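Local coordinates for protein fructuronate-tagaturonate epimerase UxaE from Cohnella laeviribosi in complex with 1 glycerol (Cohnella laeviribosi, PDB 6IL9) that probably catalyses the interconversion of fructuronate and tagaturonate, as a zinc-containing epimerase built on a TIM barrel, at residues Gly38-Val43 with Val146-Tyr151; Asp220-Val225 with Ala229-Ala234. All blocks are in the same frame, centred on the assembly; numbering follows the deposited sequence.

Interaction 1: residues Gly38-Val43 with Val146-Tyr151; sequences GRKYLV and VFQEGY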
loop_
_atom_site.group_PDB
_atom_site.type_symbol
_atom_site.label_atom_id
_atom_site.label_comp_id
_atom_site.label_asym_id
_atom_site.label_seq_id
_atom_site.Cartn_x
_atom_site.Cartn_y
_atom_site.Cartn_z
ATOM N N GLY A 38 5.031 16.093 22.592
ATOM C CA GLY A 38 5.305 15.593 21.258
ATOM C C GLY A 38 5.243 14.093 21.093
ATOM O O GLY A 38 5.612 13.591 20.025
ATOM N N ARG A 39 4.792 13.356 22.110
ATOM C CA ARG A 39 4.722 11.907 22.039
ATOM C C ARG A 39 3.357 11.418 22.506
ATOM O O ARG A 39 2.780 11.968 23.448
ATOM C CB ARG A 39 5.819 11.264 22.889
ATOM C CG ARG A 39 5.900 9.761 22.717
ATOM C CD ARG A 39 6.621 9.124 23.879
ATOM N NE ARG A 39 8.064 9.172 23.699
ATOM C CZ ARG A 39 8.758 8.283 22.995
ATOM N NH1 ARG A 39 8.137 7.268 22.402
ATOM N NH2 ARG A 39 10.075 8.409 22.885
ATOM N N LYS A 40 2.849 10.378 21.852
ATOM C CA LYS A 40 1.599 9.748 22.248
ATOM C C LYS A 40 1.821 8.681 23.321
ATOM O O LYS A 40 2.879 8.053 23.390
ATOM C CB LYS A 40 0.917 9.121 21.030
ATOM C CG LYS A 40 0.499 10.141 19.971
ATOM C CD LYS A 40 -0.158 9.461 18.762
ATOM C CE LYS A 40 -0.594 10.493 17.731
ATOM N NZ LYS A 40 -1.210 9.864 16.517
ATOM N N TYR A 41 0.800 8.482 24.158
ATOM C CA TYR A 41 0.817 7.472 25.216
ATOM C C TYR A 41 -0.563 6.853 25.382
ATOM O O TYR A 41 -1.581 7.469 25.066
ATOM C CB TYR A 41 1.216 8.052 26.583
ATOM C CG TYR A 41 2.582 8.684 26.653
ATOM C CD1 TYR A 41 3.704 7.925 26.965
ATOM C CD2 TYR A 41 2.743 10.049 26.446
ATOM C CE1 TYR A 41 4.964 8.510 27.039
ATOM C CE2 TYR A 41 3.984 10.636 26.511
ATOM C CZ TYR A 41 5.092 9.868 26.817
ATOM O OH TYR A 41 6.328 10.472 26.882
ATOM N N LEU A 42 -0.584 5.625 25.917
ATOM C CA LEU A 42 -1.785 5.042 26.505
ATOM C C LEU A 42 -1.821 5.373 27.990
ATOM O O LEU A 42 -0.781 5.375 28.655
ATOM C CB LEU A 42 -1.817 3.519 26.351
ATOM C CG LEU A 42 -1.856 2.817 25.006
ATOM C CD1 LEU A 42 -1.970 1.312 25.249
ATOM C CD2 LEU A 42 -3.020 3.335 24.182
ATOM N N VAL A 43 -3.019 5.637 28.503
ATOM C CA VAL A 43 -3.257 5.848 29.932
ATOM C C VAL A 43 -4.309 4.846 30.373
ATOM O O VAL A 43 -5.444 4.878 29.881
ATOM C CB VAL A 43 -3.717 7.284 30.242
ATOM C CG1 VAL A 43 -3.957 7.453 31.735
ATOM C CG2 VAL A 43 -2.703 8.302 29.745
ATOM N N VAL A 146 -6.481 2.773 14.647
ATOM C CA VAL A 146 -7.916 2.516 14.779
ATOM C C VAL A 146 -8.340 2.634 16.234
ATOM O O VAL A 146 -9.485 2.992 16.522
ATOM C CB VAL A 146 -8.331 1.152 14.189
ATOM C CG1 VAL A 146 -8.052 1.109 12.699
ATOM C CG2 VAL A 146 -7.655 -0.009 14.920
ATOM N N PHE A 147 -7.434 2.350 17.172
ATOM C CA PHE A 147 -7.749 2.549 18.584
ATOM C C PHE A 147 -7.910 4.034 18.895
ATOM O O PHE A 147 -8.893 4.446 19.522
ATOM C CB PHE A 147 -6.655 1.915 19.452
ATOM C CG PHE A 147 -6.973 1.883 20.932
ATOM C CD1 PHE A 147 -7.735 0.858 21.475
ATOM C CD2 PHE A 147 -6.482 2.866 21.772
ATOM C CE1 PHE A 147 -8.020 0.829 22.836
ATOM C CE2 PHE A 147 -6.766 2.844 23.136
ATOM C CZ PHE A 147 -7.531 1.820 23.662
ATOM N N GLN A 148 -6.963 4.853 18.434
ATOM C CA GLN A 148 -7.030 6.295 18.652
ATOM C C GLN A 148 -8.332 6.888 18.138
ATOM O O GLN A 148 -8.927 7.759 18.787
ATOM C CB GLN A 148 -5.852 6.974 17.967
ATOM C CG GLN A 148 -5.868 8.487 18.089
ATOM C CD GLN A 148 -4.690 9.127 17.393
ATOM O OE1 GLN A 148 -3.560 8.642 17.486
ATOM N NE2 GLN A 148 -4.943 10.220 16.695
ATOM N N GLU A 149 -8.781 6.444 16.967
ATOM C CA GLU A 149 -9.954 6.995 16.309
ATOM C C GLU A 149 -11.232 6.233 16.615
ATOM O O GLU A 149 -12.292 6.603 16.090
ATOM C CB GLU A 149 -9.737 7.017 14.792
ATOM C CG GLU A 149 -8.588 7.886 14.351
ATOM C CD GLU A 149 -8.848 9.359 14.604
ATOM O OE1 GLU A 149 -10.029 9.776 14.560
ATOM O OE2 GLU A 149 -7.869 10.090 14.852
ATOM N N GLY A 150 -11.162 5.192 17.438
ATOM C CA GLY A 150 -12.346 4.417 17.763
ATOM C C GLY A 150 -13.019 3.844 16.537
ATOM O O GLY A 150 -14.253 3.869 16.433
ATOM N N TYR A 151 -12.228 3.360 15.588
ATOM C CA TYR A 151 -12.736 2.831 14.324
ATOM C C TYR A 151 -12.802 1.319 14.457
ATOM O O TYR A 151 -11.775 0.639 14.414
ATOM C CB TYR A 151 -11.832 3.251 13.175
ATOM C CG TYR A 151 -12.272 2.763 11.811
ATOM C CD1 TYR A 151 -13.181 3.494 11.060
ATOM C CD2 TYR A 151 -11.735 1.604 11.261
ATOM C CE1 TYR A 151 -13.576 3.065 9.800
ATOM C CE2 TYR A 151 -12.120 1.161 9.994
ATOM C CZ TYR A 151 -13.039 1.905 9.274
ATOM O OH TYR A 151 -13.427 1.479 8.025
HETATM O O HOH W 1 -2.732 11.711 15.310
#

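Interaction 2: residues Asp220-Val225 with Ala229-Ala234; sequences DKTFQV and AIHFDA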
loop_
_atom_site.group_PDB
_atom_site.type_symbol
_atom_site.label_atom_id
_atom_site.label_comp_id
_atom_site.label_asym_id
_atom_site.label_seq_id
_atom_site.Cartn_x
_atom_site.Cartn_y
_atom_site.Cartn_z
ATOM N N ASP A 220 -7.955 -21.750 -31.139
ATOM C CA ASP A 220 -9.047 -21.458 -32.074
ATOM C C ASP A 220 -10.403 -21.417 -31.375
ATOM O O ASP A 220 -11.443 -21.639 -31.997
ATOM C CB ASP A 220 -9.066 -22.464 -33.229
ATOM C CG ASP A 220 -7.801 -22.409 -34.056
ATOM O OD1 ASP A 220 -7.231 -21.304 -34.192
ATOM O OD2 ASP A 220 -7.364 -23.465 -34.568
ATOM N N LYS A 221 -10.406 -21.122 -30.078
ATOM C CA LYS A 221 -11.633 -21.047 -29.302
ATOM C C LYS A 221 -11.965 -19.591 -29.009
ATOM O O LYS A 221 -11.079 -18.731 -28.969
ATOM C CB LYS A 221 -11.510 -21.843 -27.995
ATOM C CG LYS A 221 -11.677 -23.354 -28.174
ATOM C CD LYS A 221 -11.848 -24.055 -26.832
ATOM C CE LYS A 221 -12.784 -25.251 -26.927
ATOM N NZ LYS A 221 -12.382 -26.177 -28.022
ATOM N N THR A 222 -13.259 -19.317 -28.852
ATOM C CA THR A 222 -13.761 -17.989 -28.518
ATOM C C THR A 222 -14.521 -18.077 -27.209
ATOM O O THR A 222 -15.409 -18.922 -27.056
ATOM C CB THR A 222 -14.682 -17.431 -29.610
ATOM O OG1 THR A 222 -13.997 -17.444 -30.867
ATOM C CG2 THR A 222 -15.085 -15.999 -29.277
ATOM N N PHE A 223 -14.168 -17.212 -26.262
ATOM C CA PHE A 223 -14.821 -17.164 -24.965
ATOM C C PHE A 223 -15.634 -15.884 -24.861
ATOM O O PHE A 223 -15.153 -14.809 -25.223
ATOM C CB PHE A 223 -13.791 -17.243 -23.838
ATOM C CG PHE A 223 -12.975 -18.496 -23.871
ATOM C CD1 PHE A 223 -11.846 -18.575 -24.667
ATOM C CD2 PHE A 223 -13.355 -19.600 -23.127
ATOM C CE1 PHE A 223 -11.094 -19.739 -24.716
ATOM C CE2 PHE A 223 -12.605 -20.773 -23.167
ATOM C CZ PHE A 223 -11.476 -20.835 -23.964
ATOM N N GLN A 224 -16.865 -16.010 -24.382
ATOM C CA GLN A 224 -17.770 -14.875 -24.244
ATOM C C GLN A 224 -17.638 -14.388 -22.809
ATOM O O GLN A 224 -18.087 -15.051 -21.869
ATOM C CB GLN A 224 -19.203 -15.268 -24.592
ATOM C CG GLN A 224 -19.348 -15.993 -25.927
ATOM C CD GLN A 224 -19.101 -15.095 -27.132
ATOM O OE1 GLN A 224 -19.217 -13.869 -27.050
ATOM N NE2 GLN A 224 -18.746 -15.706 -28.257
ATOM N N VAL A 225 -16.991 -13.237 -22.641
ATOM C CA VAL A 225 -16.828 -12.624 -21.329
ATOM C C VAL A 225 -17.725 -11.395 -21.298
ATOM O O VAL A 225 -17.292 -10.284 -21.623
ATOM C CB VAL A 225 -15.353 -12.279 -21.058
ATOM C CG1 VAL A 225 -15.148 -11.861 -19.618
ATOM C CG2 VAL A 225 -14.474 -13.481 -21.391
ATOM N N ALA A 229 -15.753 -10.750 -26.747
ATOM C CA ALA A 229 -15.308 -12.029 -27.276
ATOM C C ALA A 229 -13.789 -12.061 -27.209
ATOM O O ALA A 229 -13.124 -11.126 -27.666
ATOM C CB ALA A 229 -15.793 -12.232 -28.711
ATOM N N ILE A 230 -13.248 -13.114 -26.602
ATOM C CA ILE A 230 -11.806 -13.311 -26.484
ATOM C C ILE A 230 -11.458 -14.568 -27.265
ATOM O O ILE A 230 -11.935 -15.661 -26.934
ATOM C CB ILE A 230 -11.359 -13.426 -25.017
ATOM C CG1 ILE A 230 -11.713 -12.146 -24.250
ATOM C CG2 ILE A 230 -9.865 -13.706 -24.939
ATOM C CD1 ILE A 230 -11.250 -12.156 -22.798
ATOM N N HIS A 231 -10.651 -14.411 -28.304
ATOM C CA HIS A 231 -10.318 -15.500 -29.209
ATOM C C HIS A 231 -8.822 -15.762 -29.153
ATOM O O HIS A 231 -8.022 -14.825 -29.082
ATOM C CB HIS A 231 -10.749 -15.168 -30.645
ATOM C CG HIS A 231 -10.572 -16.299 -31.608
ATOM N ND1 HIS A 231 -11.410 -17.394 -31.632
ATOM C CD2 HIS A 231 -9.656 -16.503 -32.585
ATOM C CE1 HIS A 231 -11.017 -18.225 -32.581
ATOM N NE2 HIS A 231 -9.954 -17.709 -33.172
ATOM N N PHE A 232 -8.448 -17.038 -29.174
ATOM C CA PHE A 232 -7.047 -17.449 -29.185
ATOM C C PHE A 232 -6.759 -18.171 -30.491
ATOM O O PHE A 232 -7.337 -19.229 -30.757
ATOM C CB PHE A 232 -6.721 -18.351 -27.997
ATOM C CG PHE A 232 -6.866 -17.672 -26.674
ATOM C CD1 PHE A 232 -8.089 -17.659 -26.025
ATOM C CD2 PHE A 232 -5.781 -17.042 -26.081
ATOM C CE1 PHE A 232 -8.230 -17.032 -24.808
ATOM C CE2 PHE A 232 -5.913 -16.406 -24.852
ATOM C CZ PHE A 232 -7.141 -16.407 -24.217
ATOM N N ASP A 233 -5.885 -17.593 -31.304
ATOM C CA ASP A 233 -5.283 -18.337 -32.396
ATOM C C ASP A 233 -3.933 -18.872 -31.924
ATOM O O ASP A 233 -3.491 -18.600 -30.805
ATOM C CB ASP A 233 -5.169 -17.469 -33.650
ATOM C CG ASP A 233 -4.274 -16.271 -33.457
ATOM O OD1 ASP A 233 -3.755 -16.069 -32.344
ATOM O OD2 ASP A 233 -4.085 -15.511 -34.430
ATOM N N ALA A 234 -3.258 -19.641 -32.782
ATOM C CA ALA A 234 -2.021 -20.288 -32.357
ATOM C C ALA A 234 -0.969 -19.267 -31.950
ATOM O O ALA A 234 -0.304 -19.431 -30.920
ATOM C CB ALA A 234 -1.495 -21.197 -33.468
#

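Interaction 1: residues Gly38-Val43 with Val146-Tyr151
Lys-40 and Leu-42, on one face of the N-terminal five-stranded antiparallel sheet, meet Phe-147 and Gln-148 in the last turn of helix 135-149, which leads into the TIM-barrel strand 156-162. Sheet and helix keep their distance, the nearest CA atoms, those of Leu-42 and Gln-148, lying 9.5 Å apart, so long side chains must bridge the gap. Lys-40 suits this task: its chain is fully extended beyond CG and carries NZ to Gln-148 OE1, 2.8 Å away. The donor sits in the carbonyl plane on a lone pair of OE1, at a C=O...N angle of 125°. With CG anti to the backbone N (chi1 178°) and the chain straight beyond it, Gln-148 projects its amide from the helix, and the two side chains cross nearly at right angles. A glutamine amide can accept and donate at once: its NE2 donates to a water that also accepts from Lys-40 NZ, closing a small ring consistent with this amide orientation. Gly-150 ends the helix in a Schellman motif, its positive phi easily adopted without a side chain. Two residues along the strand, the chemistry becomes apolar. Phe-147, packed against His-24 and Phe-79 and touching Val-31 and Met-33 of strand 29-36, also receives Leu-42. Leucine branches late enough to reach the aromatic ring, its CD2 approaching Phe-147 CE2 obliquely at 3.9 Å.

Interaction 2: residues Asp220-Val225 with Ala229-Ala234
Asp-220 lies against His-231, its carbonyl carbon C 3.5 Å from His-231 CE1, while its backbone N makes a weak bond to Phe-232 O. At Lys-221 the carbonyl O accepts from Phe-232 N at 3.1 Å, the N-H meeting the carbonyl almost head on (C=O...N 167°). Thr-222 OG1 meets the edge of the His-231 ring, near its plane, with 2.7 Å to ND1; either atom could be the donor. The beta-branched threonine suits a strand, and its CG2 lies 3.9 Å from Ala-229 CB. Phe-223 pairs with Ile-230 through two nearly straight backbone bonds, N to Ile-230 O (2.8 Å) and O from Ile-230 N (2.9 Å). A chi1 of -60° sets CG of Phe-223 beside the backbone N, and its CE1 comes within 3.9 Å of Phe-232 CD1, the two side chains crossing at about a right angle; Phe-285 of helix 281-293 meets the Phe-223 ring as well. Replacing Phe-223 with an alanine would probably open a gap beside Phe-232 and deprive Phe-285 of an aromatic neighbour. Past Gln-224, buried Val-225 packs CG2 against Ile-230 CD1 at 3.8 Å, beside Ile-332 of helix 319-336. Thr-222, Gln-224 and His-231 share one face with the small Ala-229, while Phe-223, Ile-230 and Phe-232 on the other turn to Phe-285, with Lys-221 at the exposed end of that face: a largely amphipathic antiparallel beta hairpin.

In the fold
The two contacts lie on opposite sides of the chain's centre, their centres about 55 Å apart, and share no helix or strand. Interaction 1 is buried and joins elements distant in sequence, the N-terminal sheet and a barrel helix, through side chains alone; just 132 Å² is covered. Interaction 2 is local, a two-stranded hairpin between helices 208-218 and 234-259, and buries 482 Å², since paired backbones bring the side chains of both faces together. Its polar face is largely exposed, whereas its apolar face packs on helices 281-293 and 319-336. A charged amine and an amide supply the polar bond in interaction 1; in interaction 2 a hydroxyl and an imidazole supplement the main-chain ladder.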